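VWFA domain-containing protein (Alicyclobacillus acidocaldarius subsp. acidocaldarius, PDB 3RAG) is of unknown function but has the fold of a von Willebrand factor type A domain and binds a sodium ion in the crystal. Local coordinates at residues 83-88 with 160-165; 131-137 with 168-174. All blocks are in the same frame, centred on the assembly; numbering follows the deposited sequence.

Contact 1. Residues 83-88 with 160-165; sequences AQMMTH and DLALSL
Gln84 lies alongside Ser164 and Leu161 where two helices, 79-106 and 151-165, pack next to each other on one face of the central sheet of an alpha/beta fold of the von Willebrand factor A type. The short segments cross at -47° with their axes 10.2 Å apart, and no hydrogen bond links them, which leaves the contact to side-chain packing.

On the apolar side, Leu161 sends both methyls to the partner helix: CD1 lies 3.8 Å from Gln84 CG, and CD2 lies 4.0 Å from Ala83 CB. Leu161 and Ala83 also rest on Leu14 of strand 10-17, which places this layer against the sheet. Further along, Thr87 CG2 meets Leu165 CD2 at 4.2 Å.

Among the polar groups, Gln84 runs extended beyond CG (chi2 173°), which carries its amide across to Ser164; OG of that serine comes within 3.4 Å of Gln84 CD without a bond being formed, and Gln84 NE2 makes a weak hydrogen bond to Ser80 OG of its own helix. With Gln84 cut back to an alanine, Ser164 and the CD1 methyl of Leu161 would probably lose this cover, leaving a gap between the helices. The two hydroxyls turn back to their own helices. Ser164 OG donates to Leu161 O, and Thr87 OG1 donates to Ala83 O at 2.8 Å, approaching from the opposite face of the carbonyl plane to Thr87 N.

The His88 ring is held through ND1 by Glu130, while the CD2 methyl of Leu165 approaches the ring obliquely, 3.7 Å from His88 NE2.

Contact 2. Residues 131-137 with 168-174; sequences DEVALHL and RSGPLAV
Asp131 takes Ser169 with both carboxylate oxygens just ahead of the point where two parallel strands of the Rossmann-like sheet begin to pair. Ser169 OG donates to Asp131 OD2 at 2.6 Å on the syn side, and Ser169 N reaches OD1 from above the carboxylate plane. Turning CG of Asp131 anti to its own backbone nitrogen (chi1 178°) brings the group to this turn, where Gly170 N also bonds to Asp131 O.

Arg168 supplies the second polar grip. Its NH2 donates to Val133 O at 2.6 Å, close to the guanidinium plane, while NH1 adds a weak bond to the same oxygen and a bond to Glu130 O. Asp131 O lies over one face of the guanidinium and Leu135 CB over the other, at 3.6 Å from NH2. Gly170 CA lies 3.4 Å from Glu132 O, consistent with little room for a side chain there.

Beyond this, the backbones form a parallel ladder: Leu135 N to Pro171 O, Ala173 N to Leu135 O at 3.0 Å, and Leu137 N to Ala173 O. Apolar contacts flank it, with Ala134 CB 3.6 Å from Pro171 CG and Leu135 CD2 4.0 Å from Leu172 CD1.

Strand 135-142 lies between strands 10-17 and 172-179; Leu135, Leu137 and Leu172 face helix 151-165, whereas His136 and Ala173 face helix 214-232.

The centres of contact 1 and contact 2 lie about 11 Å apart, and their segments alternate along the chain: 83-88, 131-137, 160-165, 168-174. Strand 135-142, helix 151-165 and strand 172-179 form a beta-alpha-beta unit, so contact 2 pairs its two strands while contact 1 packs its helix against helix 79-106. Leu165 joins the two directly, its CD1 lying 3.9 Å from Leu135 CD2. Helix 79-106 leads through helix 116-132 into strand 135-142. Contact 1 ties the part of the chain up to residue 106 to the later part, whereas contact 2 lies within the later part; the sodium site, with Asp18, Ser144 and Ser146, likewise draws on both parts.

Contact 1. Residues 83-88 with 160-165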
loop_
_atom_site.group_PDB
_atom_site.type_symbol
_atom_site.label_atom_id
_atom_site.label_comp_id
_atom_site.label_asym_id
_atom_site.label_seq_id
_atom_site.Cartn_x
_atom_site.Cartn_y
_atom_site.Cartn_z
ATOM N N ALA A 83 -2.616 -5.647 7.367
ATOM C CA ALA A 83 -2.653 -4.470 6.493
ATOM C C ALA A 83 -2.598 -3.172 7.307
ATOM O O ALA A 83 -1.876 -2.242 6.966
ATOM C CB ALA A 83 -3.910 -4.490 5.613
ATOM N N GLN A 84 -3.357 -3.124 8.392
ATOM C CA GLN A 84 -3.348 -1.943 9.249
ATOM C C GLN A 84 -1.962 -1.738 9.878
ATOM O O GLN A 84 -1.416 -0.630 9.832
ATOM C CB GLN A 84 -4.447 -2.040 10.315
ATOM C CG GLN A 84 -5.850 -2.111 9.755
ATOM C CD GLN A 84 -6.896 -2.364 10.821
ATOM O OE1 GLN A 84 -6.740 -1.946 11.963
ATOM N NE2 GLN A 84 -7.971 -3.053 10.449
HETATM N N MSE A 85 -1.364 -2.800 10.431
HETATM C CA MSE A 85 -0.033 -2.670 11.023
HETATM C C MSE A 85 0.999 -2.194 10.012
HETATM O O MSE A 85 1.827 -1.331 10.330
HETATM C CB MSE A 85 0.463 -3.994 11.647
HETATM C CG MSE A 85 1.923 -3.969 12.165
HETATM SE SE MSE A 85 3.282 -4.318 10.984
HETATM C CE MSE A 85 3.015 -6.057 10.628
HETATM N N MSE A 86 0.995 -2.779 8.814
HETATM C CA MSE A 86 2.061 -2.471 7.866
HETATM C C MSE A 86 1.936 -1.027 7.415
HETATM O O MSE A 86 2.952 -0.335 7.261
HETATM C CB MSE A 86 2.019 -3.391 6.631
HETATM C CG MSE A 86 2.377 -4.855 6.890
HETATM SE SE MSE A 86 1.967 -5.917 5.428
HETATM C CE MSE A 86 1.454 -4.772 4.303
ATOM N N THR A 87 0.698 -0.597 7.176
ATOM C CA THR A 87 0.444 0.748 6.649
ATOM C C THR A 87 0.952 1.754 7.676
ATOM O O THR A 87 1.712 2.669 7.349
ATOM C CB THR A 87 -1.049 0.963 6.348
ATOM O OG1 THR A 87 -1.453 0.026 5.347
ATOM C CG2 THR A 87 -1.327 2.383 5.816
ATOM N N HIS A 88 0.567 1.560 8.933
ATOM C CA HIS A 88 1.072 2.450 9.990
ATOM C C HIS A 88 2.588 2.391 10.210
ATOM O O HIS A 88 3.251 3.434 10.348
ATOM C CB HIS A 88 0.291 2.243 11.296
ATOM C CG HIS A 88 -1.082 2.842 11.262
ATOM N ND1 HIS A 88 -1.300 4.205 11.274
ATOM C CD2 HIS A 88 -2.308 2.269 11.194
ATOM C CE1 HIS A 88 -2.598 4.445 11.224
ATOM N NE2 HIS A 88 -3.233 3.286 11.177
ATOM N N ASP A 160 -12.394 -3.043 6.216
ATOM C CA ASP A 160 -11.933 -2.771 7.584
ATOM C C ASP A 160 -10.709 -1.856 7.605
ATOM O O ASP A 160 -10.558 -1.015 8.494
ATOM C CB ASP A 160 -11.596 -4.078 8.296
ATOM C CG ASP A 160 -12.822 -4.848 8.709
ATOM O OD1 ASP A 160 -13.944 -4.323 8.541
ATOM O OD2 ASP A 160 -12.660 -5.978 9.219
ATOM N N LEU A 161 -9.831 -2.019 6.625
ATOM C CA LEU A 161 -8.637 -1.188 6.558
ATOM C C LEU A 161 -9.045 0.261 6.380
ATOM O O LEU A 161 -8.573 1.150 7.094
ATOM C CB LEU A 161 -7.724 -1.641 5.410
ATOM C CG LEU A 161 -6.498 -0.787 5.067
ATOM C CD1 LEU A 161 -5.520 -0.718 6.242
ATOM C CD2 LEU A 161 -5.797 -1.420 3.849
ATOM N N ALA A 162 -9.933 0.506 5.420
ATOM C CA ALA A 162 -10.353 1.857 5.132
ATOM C C ALA A 162 -11.071 2.447 6.329
ATOM O O ALA A 162 -10.882 3.619 6.660
ATOM C CB ALA A 162 -11.253 1.897 3.871
ATOM N N LEU A 163 -11.909 1.642 6.980
ATOM C CA LEU A 163 -12.627 2.149 8.142
ATOM C C LEU A 163 -11.649 2.533 9.254
ATOM O O LEU A 163 -11.813 3.568 9.906
ATOM C CB LEU A 163 -13.664 1.142 8.642
ATOM C CG LEU A 163 -14.872 0.955 7.712
ATOM C CD1 LEU A 163 -15.838 -0.047 8.309
ATOM C CD2 LEU A 163 -15.585 2.272 7.426
ATOM N N SER A 164 -10.621 1.713 9.465
ATOM C CA SER A 164 -9.653 2.012 10.523
ATOM C C SER A 164 -8.833 3.272 10.218
ATOM O O SER A 164 -8.524 4.057 11.113
ATOM C CB SER A 164 -8.717 0.827 10.758
ATOM O OG SER A 164 -7.749 0.752 9.723
ATOM N N LEU A 165 -8.471 3.463 8.955
ATOM C CA LEU A 165 -7.709 4.644 8.557
ATOM C C LEU A 165 -8.509 5.942 8.640
ATOM O O LEU A 165 -7.935 7.028 8.803
ATOM C CB LEU A 165 -7.121 4.465 7.146
ATOM C CG LEU A 165 -6.095 3.336 6.998
ATOM C CD1 LEU A 165 -5.787 3.111 5.525
ATOM C CD2 LEU A 165 -4.776 3.597 7.797
#

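Contact 2. Residues 131-137 with 168-174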
loop_
_atom_site.group_PDB
_atom_site.type_symbol
_atom_site.label_atom_id
_atom_site.label_comp_id
_atom_site.label_asym_id
_atom_site.label_seq_id
_atom_site.Cartn_x
_atom_site.Cartn_y
_atom_site.Cartn_z
ATOM N N ASP A 131 -0.833 11.081 12.200
ATOM C CA ASP A 131 -2.276 11.287 12.292
ATOM C C ASP A 131 -2.814 12.297 11.289
ATOM O O ASP A 131 -3.966 12.188 10.844
ATOM C CB ASP A 131 -2.662 11.736 13.715
ATOM C CG ASP A 131 -4.154 12.009 13.854
ATOM O OD1 ASP A 131 -4.950 11.056 13.705
ATOM O OD2 ASP A 131 -4.531 13.171 14.110
ATOM N N GLU A 132 -1.991 13.286 10.943
ATOM C CA GLU A 132 -2.470 14.498 10.263
ATOM C C GLU A 132 -2.154 14.644 8.784
ATOM O O GLU A 132 -2.853 15.376 8.082
ATOM C CB GLU A 132 -1.993 15.755 11.018
ATOM C CG GLU A 132 -2.621 15.893 12.355
ATOM C CD GLU A 132 -2.130 17.125 13.110
ATOM O OE1 GLU A 132 -1.324 17.891 12.536
ATOM O OE2 GLU A 132 -2.551 17.309 14.268
ATOM N N VAL A 133 -1.127 13.961 8.287
ATOM C CA VAL A 133 -0.827 14.081 6.859
ATOM C C VAL A 133 -1.924 13.418 6.029
ATOM O O VAL A 133 -2.652 12.551 6.517
ATOM C CB VAL A 133 0.570 13.481 6.462
ATOM C CG1 VAL A 133 1.717 14.141 7.262
ATOM C CG2 VAL A 133 0.608 11.938 6.609
ATOM N N ALA A 134 -2.044 13.838 4.778
ATOM C CA ALA A 134 -2.909 13.145 3.839
ATOM C C ALA A 134 -2.301 11.766 3.570
ATOM O O ALA A 134 -1.080 11.607 3.572
ATOM C CB ALA A 134 -3.075 13.960 2.532
ATOM N N LEU A 135 -3.158 10.769 3.373
ATOM C CA LEU A 135 -2.704 9.426 3.058
ATOM C C LEU A 135 -3.356 9.041 1.752
ATOM O O LEU A 135 -4.592 9.007 1.657
ATOM C CB LEU A 135 -3.125 8.448 4.158
ATOM C CG LEU A 135 -2.931 6.958 3.843
ATOM C CD1 LEU A 135 -1.486 6.688 3.445
ATOM C CD2 LEU A 135 -3.346 6.120 5.039
ATOM N N HIS A 136 -2.543 8.777 0.734
ATOM C CA HIS A 136 -3.088 8.344 -0.560
ATOM C C HIS A 136 -2.668 6.893 -0.738
ATOM O O HIS A 136 -1.494 6.595 -0.698
ATOM C CB HIS A 136 -2.516 9.164 -1.712
ATOM C CG HIS A 136 -2.888 10.607 -1.663
ATOM N ND1 HIS A 136 -2.330 11.544 -2.509
ATOM C CD2 HIS A 136 -3.762 11.277 -0.878
ATOM C CE1 HIS A 136 -2.845 12.731 -2.243
ATOM N NE2 HIS A 136 -3.719 12.597 -1.260
ATOM N N LEU A 137 -3.636 6.011 -0.940
ATOM C CA LEU A 137 -3.391 4.572 -0.886
ATOM C C LEU A 137 -4.108 3.914 -2.049
ATOM O O LEU A 137 -5.315 4.132 -2.246
ATOM C CB LEU A 137 -3.984 4.014 0.420
ATOM C CG LEU A 137 -3.992 2.488 0.597
ATOM C CD1 LEU A 137 -2.597 1.912 0.602
ATOM C CD2 LEU A 137 -4.754 2.042 1.863
ATOM N N ARG A 168 -8.097 8.575 11.584
ATOM C CA ARG A 168 -7.055 9.608 11.530
ATOM C C ARG A 168 -7.646 10.981 11.257
ATOM O O ARG A 168 -8.676 11.091 10.598
ATOM C CB ARG A 168 -6.050 9.296 10.401
ATOM C CG ARG A 168 -5.215 8.017 10.560
ATOM C CD ARG A 168 -4.105 7.970 9.472
ATOM N NE ARG A 168 -4.503 8.807 8.339
ATOM C CZ ARG A 168 -3.783 9.812 7.852
ATOM N NH1 ARG A 168 -2.587 10.122 8.363
ATOM N NH2 ARG A 168 -4.262 10.506 6.850
ATOM N N SER A 169 -6.983 12.035 11.735
ATOM C CA SER A 169 -7.407 13.392 11.437
ATOM C C SER A 169 -7.210 13.705 9.978
ATOM O O SER A 169 -8.021 14.390 9.373
ATOM C CB SER A 169 -6.602 14.421 12.255
ATOM O OG SER A 169 -6.815 14.215 13.631
ATOM N N GLY A 170 -6.115 13.221 9.410
ATOM C CA GLY A 170 -5.749 13.642 8.072
ATOM C C GLY A 170 -6.622 13.003 7.013
ATOM O O GLY A 170 -7.250 11.978 7.249
ATOM N N PRO A 171 -6.653 13.603 5.826
ATOM C CA PRO A 171 -7.533 13.061 4.786
ATOM C C PRO A 171 -7.065 11.700 4.281
ATOM O O PRO A 171 -5.857 11.442 4.209
ATOM C CB PRO A 171 -7.453 14.101 3.662
ATOM C CG PRO A 171 -6.219 14.894 3.931
ATOM C CD PRO A 171 -5.964 14.841 5.414
ATOM N N LEU A 172 -8.038 10.855 3.951
ATOM C CA LEU A 172 -7.797 9.568 3.342
ATOM C C LEU A 172 -8.316 9.562 1.910
ATOM O O LEU A 172 -9.469 9.933 1.650
ATOM C CB LEU A 172 -8.523 8.479 4.127
ATOM C CG LEU A 172 -8.448 7.085 3.530
ATOM C CD1 LEU A 172 -6.998 6.569 3.514
ATOM C CD2 LEU A 172 -9.346 6.141 4.304
ATOM N N ALA A 173 -7.472 9.125 0.981
ATOM C CA ALA A 173 -7.908 8.901 -0.389
ATOM C C ALA A 173 -7.500 7.478 -0.747
ATOM O O ALA A 173 -6.320 7.187 -0.846
ATOM C CB ALA A 173 -7.255 9.906 -1.347
ATOM N N VAL A 174 -8.478 6.599 -0.885
ATOM C CA VAL A 174 -8.192 5.199 -1.218
ATOM C C VAL A 174 -8.810 4.847 -2.559
ATOM O O VAL A 174 -9.988 5.149 -2.840
ATOM C CB VAL A 174 -8.694 4.233 -0.105
ATOM C CG1 VAL A 174 -10.196 4.375 0.084
ATOM C CG2 VAL A 174 -8.335 2.779 -0.421
#